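Local structure of ALDH21) (Physcomitrella patens subsp. patens, 5MZ5) at residues 79-84 against 238-243; 137-142 against 473-478; 181-186 against 250-255; 342-347 against 396-401; 372-377 against 413-418. The protein oxidises succinic semialdehyde with NADP+ as coenzyme, working as a Rossmann-fold enzyme of the aldehyde dehydrogenase family. One frame throughout, in Å; residues are numbered along the deposited sequence.

Interaction 1. Residues 79-84 against 238-243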
# COMPACT_ATOMS: atom_id res chain seq x y z
N ASP A 79 -28.56 -6.80 -28.44
CA ASP A 79 -29.49 -6.21 -27.47
C ASP A 79 -29.77 -7.14 -26.31
O ASP A 79 -29.74 -6.70 -25.16
CB ASP A 79 -30.81 -5.82 -28.15
CG ASP A 79 -30.84 -4.39 -28.58
OD1 ASP A 79 -30.28 -3.53 -27.86
OD2 ASP A 79 -31.44 -4.10 -29.65
N ASP A 80 -30.03 -8.42 -26.61
CA ASP A 80 -30.30 -9.47 -25.62
C ASP A 80 -29.09 -9.72 -24.74
O ASP A 80 -29.25 -9.90 -23.53
CB ASP A 80 -30.77 -10.78 -26.31
CG ASP A 80 -32.12 -10.71 -27.02
OD1 ASP A 80 -32.90 -9.78 -26.73
OD2 ASP A 80 -32.39 -11.59 -27.85
N ALA A 81 -27.87 -9.68 -25.34
CA ALA A 81 -26.59 -9.87 -24.64
C ALA A 81 -26.37 -8.76 -23.62
O ALA A 81 -26.01 -9.05 -22.47
CB ALA A 81 -25.44 -9.91 -25.64
N ILE A 82 -26.60 -7.51 -24.05
CA ILE A 82 -26.43 -6.35 -23.17
C ILE A 82 -27.49 -6.36 -22.03
O ILE A 82 -27.12 -6.13 -20.87
CB ILE A 82 -26.36 -5.00 -23.96
CG1 ILE A 82 -25.30 -5.04 -25.08
CG2 ILE A 82 -26.07 -3.86 -22.99
CD1 ILE A 82 -25.39 -3.92 -26.17
N ASP A 83 -28.77 -6.66 -22.36
CA ASP A 83 -29.83 -6.77 -21.34
C ASP A 83 -29.49 -7.84 -20.29
O ASP A 83 -29.73 -7.61 -19.10
CB ASP A 83 -31.19 -7.08 -21.98
CG ASP A 83 -31.87 -5.89 -22.62
OD1 ASP A 83 -31.57 -4.75 -22.21
OD2 ASP A 83 -32.70 -6.10 -23.52
N ALA A 84 -28.97 -8.99 -20.74
CA ALA A 84 -28.58 -10.10 -19.87
C ALA A 84 -27.41 -9.73 -18.96
O ALA A 84 -27.42 -10.13 -17.81
CB ALA A 84 -28.24 -11.34 -20.70
N ALA A 238 -23.65 -13.55 -17.37
CA ALA A 238 -22.40 -12.88 -16.98
C ALA A 238 -21.52 -12.57 -18.20
O ALA A 238 -20.68 -11.65 -18.16
CB ALA A 238 -21.63 -13.75 -16.01
N PHE A 239 -21.66 -13.36 -19.25
CA PHE A 239 -20.85 -13.15 -20.44
C PHE A 239 -21.59 -13.45 -21.73
O PHE A 239 -22.49 -14.28 -21.77
CB PHE A 239 -19.53 -13.96 -20.37
CG PHE A 239 -19.64 -15.42 -20.72
CD1 PHE A 239 -20.07 -16.36 -19.77
CD2 PHE A 239 -19.38 -15.87 -22.01
CE1 PHE A 239 -20.20 -17.71 -20.11
CE2 PHE A 239 -19.51 -17.22 -22.35
CZ PHE A 239 -19.93 -18.13 -21.40
N SER A 240 -21.15 -12.76 -22.78
CA SER A 240 -21.53 -12.96 -24.16
C SER A 240 -20.27 -12.73 -24.98
O SER A 240 -19.51 -11.81 -24.67
CB SER A 240 -22.63 -12.00 -24.59
OG SER A 240 -23.89 -12.45 -24.11
N ILE A 241 -20.02 -13.60 -25.96
CA ILE A 241 -18.88 -13.51 -26.89
C ILE A 241 -19.48 -13.65 -28.29
O ILE A 241 -19.92 -14.74 -28.67
CB ILE A 241 -17.70 -14.50 -26.60
CG1 ILE A 241 -17.17 -14.33 -25.15
CG2 ILE A 241 -16.55 -14.33 -27.66
CD1 ILE A 241 -16.32 -15.44 -24.67
N LEU A 242 -19.60 -12.50 -28.99
CA LEU A 242 -20.23 -12.42 -30.30
C LEU A 242 -19.36 -11.73 -31.38
O LEU A 242 -19.15 -10.51 -31.30
CB LEU A 242 -21.59 -11.69 -30.23
CG LEU A 242 -22.40 -11.70 -28.94
CD1 LEU A 242 -23.10 -10.36 -28.75
CD2 LEU A 242 -23.46 -12.80 -28.98
N PRO A 243 -18.90 -12.46 -32.42
CA PRO A 243 -18.25 -11.80 -33.57
C PRO A 243 -19.38 -11.02 -34.26
O PRO A 243 -20.48 -11.55 -34.45
CB PRO A 243 -17.73 -12.97 -34.42
CG PRO A 243 -17.90 -14.20 -33.56
CD PRO A 243 -19.06 -13.91 -32.67
O HOH W 1 -24.47 -11.21 -21.75
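Ser240 and Leu242 both carry their first side-chain branch beside the backbone N (chi1 -78° in Ser240), and this brings the OG of the one and the CD1 of the other up to the methyl of Ala81. Leu242 gets there less comfortably: its chi1 of -27° lies well off a staggered value. The CA-CB bond of Ala81 points toward strand 239-241, and its CB lies 3.3 Å from Ser240 OG, while Leu242 CD1 touches the same CB at 3.9 Å. One small methyl therefore fits against a hydroxyl and a branched apolar end, and the helix can come close: Ala81 CA and Ser240 CA are 5.9 Å apart. A single ordered water completes the contact. It donates to Ala81 O at 2.7 Å and accepts from Ser240 OG, also at 2.7 Å. The hydroxyl has a second partner in the backbone N of Ala45, just past strand 38-44, whose Leu44 also packs on Ala81. In the fold this joins helix 75-94 to strand 239-241, an outermost strand of the Rossmann sheet in this chain. Leu242 and Ser240 also touch Val210 of the neighbouring strand 209-212. The chemistry implies a buried seam in which the serine hydroxyl both donates and accepts: it gives a hydrogen bond to the water and takes one from Ala45 N, while the water serves the helix carbonyl.

Interaction 2. Residues 137-142 against 473-478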
# COMPACT_ATOMS: atom_id res chain seq x y z
N VAL A 137 -0.39 -19.25 -25.30
CA VAL A 137 -1.27 -20.05 -24.44
C VAL A 137 -0.70 -20.05 -22.98
O VAL A 137 -1.46 -19.81 -22.05
CB VAL A 137 -1.61 -21.46 -25.01
CG1 VAL A 137 -2.64 -22.17 -24.14
CG2 VAL A 137 -2.13 -21.35 -26.45
N THR A 138 0.62 -20.17 -22.82
CA THR A 138 1.32 -20.12 -21.53
C THR A 138 1.09 -18.76 -20.87
O THR A 138 0.85 -18.69 -19.67
CB THR A 138 2.84 -20.38 -21.72
OG1 THR A 138 3.03 -21.63 -22.37
CG2 THR A 138 3.63 -20.34 -20.41
N ARG A 139 1.21 -17.68 -21.64
CA ARG A 139 1.02 -16.34 -21.12
C ARG A 139 -0.44 -16.10 -20.72
O ARG A 139 -0.68 -15.40 -19.74
CB ARG A 139 1.51 -15.30 -22.13
CG ARG A 139 3.04 -15.17 -22.17
CD ARG A 139 3.47 -14.06 -23.11
NE ARG A 139 2.97 -12.77 -22.64
CZ ARG A 139 2.82 -11.69 -23.40
NH1 ARG A 139 3.17 -11.71 -24.68
NH2 ARG A 139 2.31 -10.58 -22.89
N THR A 140 -1.40 -16.71 -21.47
CA THR A 140 -2.85 -16.64 -21.18
C THR A 140 -3.13 -17.39 -19.87
O THR A 140 -3.93 -16.91 -19.07
CB THR A 140 -3.69 -17.17 -22.35
OG1 THR A 140 -3.40 -16.37 -23.50
CG2 THR A 140 -5.22 -17.16 -22.07
N ILE A 141 -2.46 -18.55 -19.66
CA ILE A 141 -2.53 -19.33 -18.42
C ILE A 141 -2.02 -18.46 -17.25
O ILE A 141 -2.72 -18.36 -16.24
CB ILE A 141 -1.86 -20.74 -18.53
CG1 ILE A 141 -2.72 -21.67 -19.44
CG2 ILE A 141 -1.65 -21.40 -17.15
CD1 ILE A 141 -2.07 -22.91 -19.99
N ASP A 142 -0.89 -17.73 -17.44
CA ASP A 142 -0.34 -16.84 -16.42
C ASP A 142 -1.29 -15.68 -16.10
O ASP A 142 -1.39 -15.30 -14.95
CB ASP A 142 1.03 -16.26 -16.84
CG ASP A 142 2.21 -17.22 -16.91
OD1 ASP A 142 2.08 -18.36 -16.40
OD2 ASP A 142 3.26 -16.83 -17.48
N ALA A 473 10.19 -5.18 -26.89
CA ALA A 473 9.16 -6.18 -27.13
C ALA A 473 8.84 -7.06 -25.90
O ALA A 473 7.97 -7.93 -25.98
CB ALA A 473 9.51 -7.03 -28.35
N LEU A 474 9.43 -6.75 -24.75
CA LEU A 474 9.20 -7.49 -23.52
C LEU A 474 7.95 -7.03 -22.75
O LEU A 474 7.77 -5.85 -22.49
CB LEU A 474 10.45 -7.45 -22.62
CG LEU A 474 10.42 -8.23 -21.30
CD1 LEU A 474 10.25 -9.74 -21.53
CD2 LEU A 474 11.69 -7.97 -20.50
N ARG A 475 7.10 -8.00 -22.41
CA ARG A 475 5.93 -7.79 -21.58
C ARG A 475 5.72 -8.94 -20.59
O ARG A 475 5.60 -10.10 -21.00
CB ARG A 475 4.64 -7.55 -22.40
CG ARG A 475 3.45 -7.20 -21.47
CD ARG A 475 2.12 -7.26 -22.18
NE ARG A 475 1.02 -6.93 -21.27
CZ ARG A 475 -0.25 -6.83 -21.64
NH1 ARG A 475 -0.60 -7.05 -22.90
NH2 ARG A 475 -1.17 -6.47 -20.76
N VAL A 476 5.63 -8.60 -19.29
CA VAL A 476 5.28 -9.54 -18.24
C VAL A 476 3.78 -9.29 -18.01
O VAL A 476 3.36 -8.14 -17.89
CB VAL A 476 6.12 -9.40 -16.94
CG1 VAL A 476 5.71 -10.45 -15.90
CG2 VAL A 476 7.61 -9.52 -17.26
N ASP A 477 2.98 -10.36 -17.95
CA ASP A 477 1.52 -10.26 -17.86
C ASP A 477 1.00 -9.62 -16.55
O ASP A 477 -0.19 -9.28 -16.48
CB ASP A 477 0.88 -11.61 -18.16
CG ASP A 477 1.17 -12.05 -19.59
OD1 ASP A 477 0.56 -11.49 -20.52
OD2 ASP A 477 2.07 -12.89 -19.78
N SER A 478 1.90 -9.34 -15.58
CA SER A 478 1.56 -8.66 -14.34
C SER A 478 1.99 -7.18 -14.32
O SER A 478 1.61 -6.44 -13.41
CB SER A 478 2.14 -9.40 -13.14
OG SER A 478 3.55 -9.39 -13.17
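Arg139 grips Asp477 side-on, NE to OD2 at 3.0 Å and NH2 to OD1 at 3.1 Å, in a two-pronged salt bridge. It ties helix 130-151 to the loop 473-478, both of which line the substrate pocket of this aldehyde dehydrogenase: Arg139 and Arg475 bind succinate in this protein. The two prongs differ. The NE-H bond is nearly straight (169°), lies in the guanidinium plane and reaches the syn lone pair of OD2. The NH2 bond is bent to 141° and meets OD1 from above the carboxylate plane, as expected with the two flat groups turned 33° from each other. The Arg139 chain is bent at chi3, which swings its guanidinium over to the aspartate. OD1 is also hydrogen-bonded to His197 NE2, so Asp477 is positioned by helix 193-205 as well. Arg139 NH1 bonds a glycerol, probably from the crystallisation liquor, and Arg166 of the second subunit also packs on the side chain.

Farther out, Arg475 O lies 3.6 Å above one face of the Arg139 guanidinium, toward its rim. The Arg475 chain, extended from CG to NE, crosses Arg139 at about a right angle, and its own guanidinium forms a cation-pi contact with Tyr481. Closest between the two arginines is Arg139 NH2 against Arg475 CD, 3.4 Å apart.

Interaction 3. Residues 181-186 against 250-255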
# COMPACT_ATOMS: atom_id res chain seq x y z
N PRO A 181 -21.54 -3.51 -16.24
CA PRO A 181 -21.28 -4.14 -17.57
C PRO A 181 -20.15 -3.50 -18.39
O PRO A 181 -20.05 -2.29 -18.52
CB PRO A 181 -22.64 -4.06 -18.28
CG PRO A 181 -23.65 -3.99 -17.16
CD PRO A 181 -22.97 -3.12 -16.12
N VAL A 182 -19.27 -4.37 -18.92
CA VAL A 182 -18.09 -3.97 -19.67
C VAL A 182 -18.23 -4.35 -21.14
O VAL A 182 -18.53 -5.50 -21.46
CB VAL A 182 -16.78 -4.53 -19.05
CG1 VAL A 182 -15.54 -4.13 -19.87
CG2 VAL A 182 -16.61 -4.11 -17.58
N SER A 183 -17.97 -3.38 -22.03
CA SER A 183 -17.91 -3.59 -23.48
C SER A 183 -16.43 -3.86 -23.81
O SER A 183 -15.56 -3.05 -23.47
CB SER A 183 -18.39 -2.36 -24.23
OG SER A 183 -18.21 -2.59 -25.62
N MET A 184 -16.15 -5.02 -24.43
CA MET A 184 -14.78 -5.43 -24.79
C MET A 184 -14.67 -5.63 -26.27
O MET A 184 -15.52 -6.29 -26.86
CB MET A 184 -14.35 -6.72 -24.06
CG MET A 184 -14.49 -6.67 -22.55
SD MET A 184 -14.19 -8.30 -21.84
CE MET A 184 -14.18 -7.87 -20.15
N VAL A 185 -13.64 -5.02 -26.87
CA VAL A 185 -13.33 -5.11 -28.29
C VAL A 185 -11.85 -5.48 -28.36
O VAL A 185 -11.00 -4.74 -27.90
CB VAL A 185 -13.69 -3.82 -29.08
CG1 VAL A 185 -13.39 -3.99 -30.57
CG2 VAL A 185 -15.18 -3.44 -28.88
N SER A 186 -11.57 -6.68 -28.87
CA SER A 186 -10.22 -7.24 -28.88
C SER A 186 -9.59 -7.34 -30.29
O SER A 186 -10.30 -7.25 -31.29
CB SER A 186 -10.23 -8.59 -28.17
OG SER A 186 -11.19 -9.46 -28.75
N ASP A 250 -21.07 -0.68 -33.89
CA ASP A 250 -21.23 0.59 -33.16
C ASP A 250 -21.90 0.46 -31.79
O ASP A 250 -21.63 1.28 -30.91
CB ASP A 250 -21.95 1.65 -34.02
CG ASP A 250 -21.74 3.07 -33.51
OD1 ASP A 250 -20.57 3.44 -33.27
OD2 ASP A 250 -22.75 3.78 -33.31
N MET A 251 -22.74 -0.58 -31.58
CA MET A 251 -23.41 -0.86 -30.31
C MET A 251 -22.40 -1.00 -29.15
O MET A 251 -22.65 -0.51 -28.05
CB MET A 251 -24.27 -2.13 -30.42
CG MET A 251 -25.42 -1.99 -31.42
SD MET A 251 -26.49 -3.45 -31.45
CE MET A 251 -27.33 -3.25 -29.86
N PHE A 252 -21.21 -1.58 -29.44
CA PHE A 252 -20.12 -1.77 -28.49
C PHE A 252 -19.50 -0.44 -28.04
O PHE A 252 -18.91 -0.36 -26.96
CB PHE A 252 -19.07 -2.71 -29.08
CG PHE A 252 -19.53 -4.14 -29.04
CD1 PHE A 252 -20.33 -4.67 -30.07
CD2 PHE A 252 -19.21 -4.96 -27.96
CE1 PHE A 252 -20.78 -5.99 -30.01
CE2 PHE A 252 -19.66 -6.28 -27.91
CZ PHE A 252 -20.46 -6.78 -28.92
N THR A 253 -19.65 0.60 -28.88
CA THR A 253 -19.13 1.92 -28.60
C THR A 253 -20.13 2.81 -27.83
O THR A 253 -19.80 3.32 -26.77
CB THR A 253 -18.63 2.58 -29.91
OG1 THR A 253 -17.54 1.81 -30.40
CG2 THR A 253 -18.21 4.04 -29.74
N VAL A 254 -21.32 3.00 -28.39
CA VAL A 254 -22.32 3.98 -27.95
C VAL A 254 -23.33 3.52 -26.89
O VAL A 254 -23.92 4.38 -26.22
CB VAL A 254 -23.07 4.56 -29.18
CG1 VAL A 254 -22.07 5.11 -30.21
CG2 VAL A 254 -24.01 3.54 -29.82
N ASP A 255 -23.58 2.21 -26.75
CA ASP A 255 -24.62 1.73 -25.84
C ASP A 255 -24.43 2.20 -24.40
O ASP A 255 -23.39 1.96 -23.78
CB ASP A 255 -24.82 0.21 -25.93
CG ASP A 255 -26.23 -0.15 -25.53
OD1 ASP A 255 -26.50 -0.20 -24.32
OD2 ASP A 255 -27.06 -0.31 -26.42
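Strand 182-185 and the short helix 251-254 come together at Ser183 and Phe252, whose CA atoms are 5.8 Å apart. Ser183 OG, set opposite its own N by a chi1 of 175°, donates to Phe252 O at 2.7 Å. The hydroxyl lies in the carbonyl plane, on a lone pair, with a C=O...OG angle of 120°. Ser183 OG also sits at the edge of the Phe252 ring, 3.5 Å from CD2. This is the Rossmann fold: 182-185 is an inner strand of the parallel sheet, and the helix belongs to the crossover that leads from strand 239-241 over to strand 260-264. Farther along the strand, Val185 CG2 rests on Phe252 CB at 4.0 Å, and Met184 O lies 4.1 Å from Phe252 CD2. The phenyl ring also comes near Lys212, which, like Ser186 at the end of the strand, binds NADP+ in this protein. Met184 points away from the helix and packs against Val199 and Ala202 of helix 193-205.

Interaction 4. Residues 342-347 against 396-401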
# COMPACT_ATOMS: atom_id res chain seq x y z
N ALA A 342 23.28 -10.51 -40.31
CA ALA A 342 23.61 -11.94 -40.45
C ALA A 342 22.56 -12.82 -39.73
O ALA A 342 22.12 -13.83 -40.28
CB ALA A 342 25.01 -12.23 -39.92
N ALA A 343 22.13 -12.40 -38.53
CA ALA A 343 21.11 -13.13 -37.77
C ALA A 343 19.71 -13.06 -38.41
O ALA A 343 19.02 -14.08 -38.41
CB ALA A 343 21.09 -12.68 -36.32
N VAL A 344 19.32 -11.91 -39.03
CA VAL A 344 18.00 -11.83 -39.69
C VAL A 344 17.97 -12.74 -40.93
O VAL A 344 16.91 -13.30 -41.23
CB VAL A 344 17.35 -10.42 -39.97
CG1 VAL A 344 17.98 -9.29 -39.16
CG2 VAL A 344 17.27 -10.08 -41.44
N LYS A 345 19.13 -12.89 -41.63
CA LYS A 345 19.27 -13.72 -42.82
C LYS A 345 19.10 -15.22 -42.52
O LYS A 345 18.79 -15.98 -43.44
CB LYS A 345 20.61 -13.44 -43.54
CG LYS A 345 20.55 -12.17 -44.38
CD LYS A 345 21.92 -11.71 -44.82
CE LYS A 345 21.97 -11.38 -46.29
NZ LYS A 345 21.32 -10.09 -46.63
N LYS A 346 19.24 -15.61 -41.25
CA LYS A 346 19.11 -16.99 -40.78
C LYS A 346 17.69 -17.34 -40.35
O LYS A 346 17.40 -18.53 -40.15
CB LYS A 346 20.10 -17.26 -39.62
CG LYS A 346 21.55 -17.35 -40.05
CD LYS A 346 22.49 -17.55 -38.86
CE LYS A 346 23.93 -17.73 -39.30
NZ LYS A 346 24.77 -18.34 -38.24
N LEU A 347 16.80 -16.32 -40.19
CA LEU A 347 15.43 -16.50 -39.71
C LEU A 347 14.58 -17.31 -40.68
O LEU A 347 14.48 -16.95 -41.85
CB LEU A 347 14.75 -15.16 -39.35
CG LEU A 347 15.37 -14.33 -38.21
CD1 LEU A 347 14.66 -12.98 -38.08
CD2 LEU A 347 15.37 -15.09 -36.89
N ILE A 396 6.29 -11.40 -45.95
CA ILE A 396 7.22 -10.29 -46.07
C ILE A 396 8.51 -10.80 -45.47
O ILE A 396 8.51 -11.26 -44.32
CB ILE A 396 6.73 -8.97 -45.36
CG1 ILE A 396 5.58 -8.29 -46.14
CG2 ILE A 396 7.87 -7.96 -45.15
CD1 ILE A 396 6.02 -7.54 -47.52
N GLU A 397 9.60 -10.71 -46.23
CA GLU A 397 10.93 -11.10 -45.76
C GLU A 397 11.34 -10.23 -44.55
O GLU A 397 10.98 -9.04 -44.53
CB GLU A 397 11.96 -10.91 -46.87
CG GLU A 397 11.93 -12.01 -47.91
CD GLU A 397 12.88 -11.80 -49.07
OE1 GLU A 397 13.17 -12.80 -49.76
OE2 GLU A 397 13.33 -10.65 -49.30
N PRO A 398 12.06 -10.78 -43.54
CA PRO A 398 12.53 -9.91 -42.44
C PRO A 398 13.46 -8.85 -43.05
O PRO A 398 14.37 -9.17 -43.82
CB PRO A 398 13.22 -10.87 -41.47
CG PRO A 398 13.52 -12.08 -42.27
CD PRO A 398 12.58 -12.16 -43.43
N THR A 399 13.11 -7.58 -42.85
CA THR A 399 13.75 -6.43 -43.47
C THR A 399 14.46 -5.53 -42.48
O THR A 399 13.96 -5.31 -41.39
CB THR A 399 12.67 -5.65 -44.26
OG1 THR A 399 11.94 -6.54 -45.10
CG2 THR A 399 13.23 -4.50 -45.08
N VAL A 400 15.60 -4.96 -42.91
CA VAL A 400 16.40 -3.96 -42.19
C VAL A 400 16.73 -2.84 -43.17
O VAL A 400 17.28 -3.09 -44.23
CB VAL A 400 17.67 -4.50 -41.47
CG1 VAL A 400 18.32 -3.40 -40.61
CG2 VAL A 400 17.35 -5.72 -40.61
N ILE A 401 16.36 -1.61 -42.82
CA ILE A 401 16.61 -0.42 -43.65
C ILE A 401 17.36 0.60 -42.80
O ILE A 401 16.96 0.92 -41.68
CB ILE A 401 15.35 0.20 -44.32
CG1 ILE A 401 14.23 -0.85 -44.59
CG2 ILE A 401 15.76 0.96 -45.61
CD1 ILE A 401 12.86 -0.27 -44.97
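Thr399 OG1 donates to Glu397 O at 2.7 Å, reaching back along the chain past Pro398, the residue that meets Val344 and Leu347. The hydroxyl stands 39° out of the plane of that carbonyl, and Gly389 N adds a weak bond to the same OG1. The setting is the catalytic domain of the aldehyde dehydrogenase fold, where helix 333-345 packs against strand 395-402 of the larger mixed sheet.

The side-chain contacts between helix and strand are apolar. Val344 works with both methyls: CG1 touches Val400 CG2 at 3.9 Å, and CG2 lies 4.1 Å from Pro398 CB. Its chi1 of -17° is close to eclipsed, and with that rotation one methyl faces the strand proper while the other faces the proline before it. On the strand, Val400 has CG1 opposite its N (chi1 -173°), leaving CG2 to cross the valine of the helix at a slant. Leu347, beyond the turn where its N bonds back to Val344 O, brings CD1 to within 4.2 Å of Pro398 CB. The proline thus touches both Val344 and Leu347. Phe313 of helix 301-313 packs on Val344 and Pro398 together, and strand 384-387 flanks Val400 through Leu386 and Thr387. At the helix carbonyl, Pro398 CG comes to 3.7 Å from Val344 O.

Interaction 5. Residues 372-377 against 413-418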
# COMPACT_ATOMS: atom_id res chain seq x y z
N GLU A 372 5.21 -3.79 -47.91
CA GLU A 372 6.04 -3.76 -49.11
C GLU A 372 6.08 -2.33 -49.72
O GLU A 372 7.16 -1.87 -50.12
CB GLU A 372 5.51 -4.77 -50.15
CG GLU A 372 6.41 -4.97 -51.35
CD GLU A 372 5.78 -5.66 -52.55
OE1 GLU A 372 4.54 -5.82 -52.58
OE2 GLU A 372 6.54 -6.04 -53.47
N ASP A 373 4.92 -1.63 -49.77
CA ASP A 373 4.82 -0.27 -50.29
C ASP A 373 5.65 0.69 -49.44
O ASP A 373 6.39 1.52 -49.97
CB ASP A 373 3.35 0.22 -50.33
CG ASP A 373 2.42 -0.46 -51.32
OD1 ASP A 373 2.93 -1.08 -52.29
OD2 ASP A 373 1.18 -0.36 -51.13
N TRP A 374 5.53 0.58 -48.10
CA TRP A 374 6.26 1.42 -47.16
C TRP A 374 7.76 1.16 -47.22
O TRP A 374 8.53 2.11 -47.10
CB TRP A 374 5.70 1.31 -45.73
CG TRP A 374 4.40 2.04 -45.55
CD1 TRP A 374 3.62 2.59 -46.53
CD2 TRP A 374 3.72 2.27 -44.32
NE1 TRP A 374 2.50 3.15 -45.98
CE2 TRP A 374 2.53 2.97 -44.62
CE3 TRP A 374 3.99 1.94 -42.97
CZ2 TRP A 374 1.64 3.39 -43.62
CZ3 TRP A 374 3.09 2.33 -41.99
CH2 TRP A 374 1.92 3.03 -42.33
N VAL A 375 8.18 -0.09 -47.48
CA VAL A 375 9.59 -0.45 -47.64
C VAL A 375 10.14 0.24 -48.91
O VAL A 375 11.19 0.89 -48.85
CB VAL A 375 9.83 -1.99 -47.62
CG1 VAL A 375 11.22 -2.37 -48.13
CG2 VAL A 375 9.59 -2.56 -46.22
N LYS A 376 9.41 0.12 -50.05
CA LYS A 376 9.80 0.74 -51.32
C LYS A 376 9.87 2.27 -51.18
O LYS A 376 10.84 2.88 -51.62
CB LYS A 376 8.86 0.33 -52.48
CG LYS A 376 9.02 -1.12 -52.92
CD LYS A 376 8.36 -1.38 -54.26
CE LYS A 376 7.62 -2.68 -54.35
NZ LYS A 376 6.20 -2.54 -53.90
N GLU A 377 8.87 2.87 -50.51
CA GLU A 377 8.83 4.31 -50.26
C GLU A 377 10.04 4.76 -49.42
O GLU A 377 10.63 5.79 -49.73
CB GLU A 377 7.51 4.69 -49.60
CG GLU A 377 7.31 6.19 -49.38
CD GLU A 377 6.56 6.57 -48.11
OE1 GLU A 377 5.81 5.73 -47.57
OE2 GLU A 377 6.72 7.74 -47.67
N GLU A 413 4.99 6.19 -39.01
CA GLU A 413 3.88 5.35 -38.58
C GLU A 413 4.30 3.96 -38.11
O GLU A 413 5.42 3.52 -38.39
CB GLU A 413 2.86 5.18 -39.74
CG GLU A 413 2.46 6.44 -40.48
CD GLU A 413 1.73 7.50 -39.68
OE1 GLU A 413 1.08 7.16 -38.66
OE2 GLU A 413 1.79 8.68 -40.08
N GLU A 414 3.36 3.27 -37.46
CA GLU A 414 3.50 1.89 -37.01
C GLU A 414 3.47 1.02 -38.27
O GLU A 414 2.48 1.04 -39.01
CB GLU A 414 2.34 1.52 -36.07
CG GLU A 414 2.37 0.08 -35.58
CD GLU A 414 1.34 -0.23 -34.51
OE1 GLU A 414 0.16 0.08 -34.74
OE2 GLU A 414 1.71 -0.78 -33.45
N ILE A 415 4.55 0.29 -38.53
CA ILE A 415 4.62 -0.56 -39.71
C ILE A 415 3.86 -1.91 -39.46
O ILE A 415 3.21 -2.41 -40.37
CB ILE A 415 6.08 -0.72 -40.22
CG1 ILE A 415 6.13 -1.24 -41.67
CG2 ILE A 415 6.95 -1.57 -39.29
CD1 ILE A 415 7.34 -0.64 -42.55
N PHE A 416 3.91 -2.44 -38.21
CA PHE A 416 3.24 -3.71 -37.83
C PHE A 416 3.64 -4.86 -38.82
O PHE A 416 2.79 -5.59 -39.34
CB PHE A 416 1.71 -3.49 -37.75
CG PHE A 416 1.01 -4.12 -36.57
CD1 PHE A 416 1.19 -3.62 -35.29
CD2 PHE A 416 0.14 -5.19 -36.76
CE1 PHE A 416 0.52 -4.18 -34.20
CE2 PHE A 416 -0.53 -5.76 -35.66
CZ PHE A 416 -0.33 -5.25 -34.39
N GLY A 417 4.94 -4.97 -39.07
CA GLY A 417 5.54 -5.93 -39.99
C GLY A 417 6.97 -6.24 -39.64
O GLY A 417 7.53 -5.58 -38.74
N PRO A 418 7.62 -7.22 -40.30
CA PRO A 418 8.99 -7.58 -39.90
C PRO A 418 10.03 -6.64 -40.50
O PRO A 418 10.84 -7.04 -41.34
CB PRO A 418 9.12 -9.05 -40.35
CG PRO A 418 8.23 -9.13 -41.57
CD PRO A 418 7.13 -8.11 -41.39
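The indole of Trp374 meets loop 413-418 with the outer border of its six-membered ring. Glu414 O lies at the edge, near the ring plane, 3.3 Å from CZ3. Glu413 CB approaches obliquely, 3.5 Å from CH2, and its carboxylate plane is turned 54° from the ring. On the stretch nearer the helix, Ile415 CG1 touches CE3 at 4.0 Å and Ile415 CD1 reaches Trp374 CB at 4.1 Å. Ile415 can do this because CG1 stands opposite its backbone N (chi1 -162°), running back along the tryptophan in the reverse direction. The loop holds the Glu-Ile-Phe-Gly-Pro sequence familiar from aldehyde dehydrogenases, and Glu414 binds NADP+ in this protein. Its CA-CB bond points away from helix 365-380, and OE2 bonds Gly288 N. Gln324 joins Glu413 O and Ile415 N, and the Phe416 ring meets Trp188 with planes at about 85°. The chemistry is lopsided: aromatic edge hydrogens, weakly positive, face a carbonyl oxygen, while aliphatic carbons fill the rest. The tryptophan thus packs on the backbone of the cofactor-binding glutamate, whose carboxylate is held by Gly288.

In the fold
The contacts span the two main domains of the chain. Interactions 1 and 3, centres 10 Å apart, share the Rossmann sheet through strands 239-241 and 182-185, and touch where helix 75-94 meets Met251 and Asp255. Interactions 4 and 5, 14 Å apart, belong to the catalytic domain and join where Thr399 N meets Pro418 O; they lie 31 to 44 Å from the first pair. Interaction 2 lies about 25 to 27 Å from the others, nearer the chain's centre. Along the chain, interactions 1 and 3 alternate their segments and close before 4 and 5, which also alternate; those of interaction 2 enclose 3, 4 and 5, so distant residues meet at the substrate site.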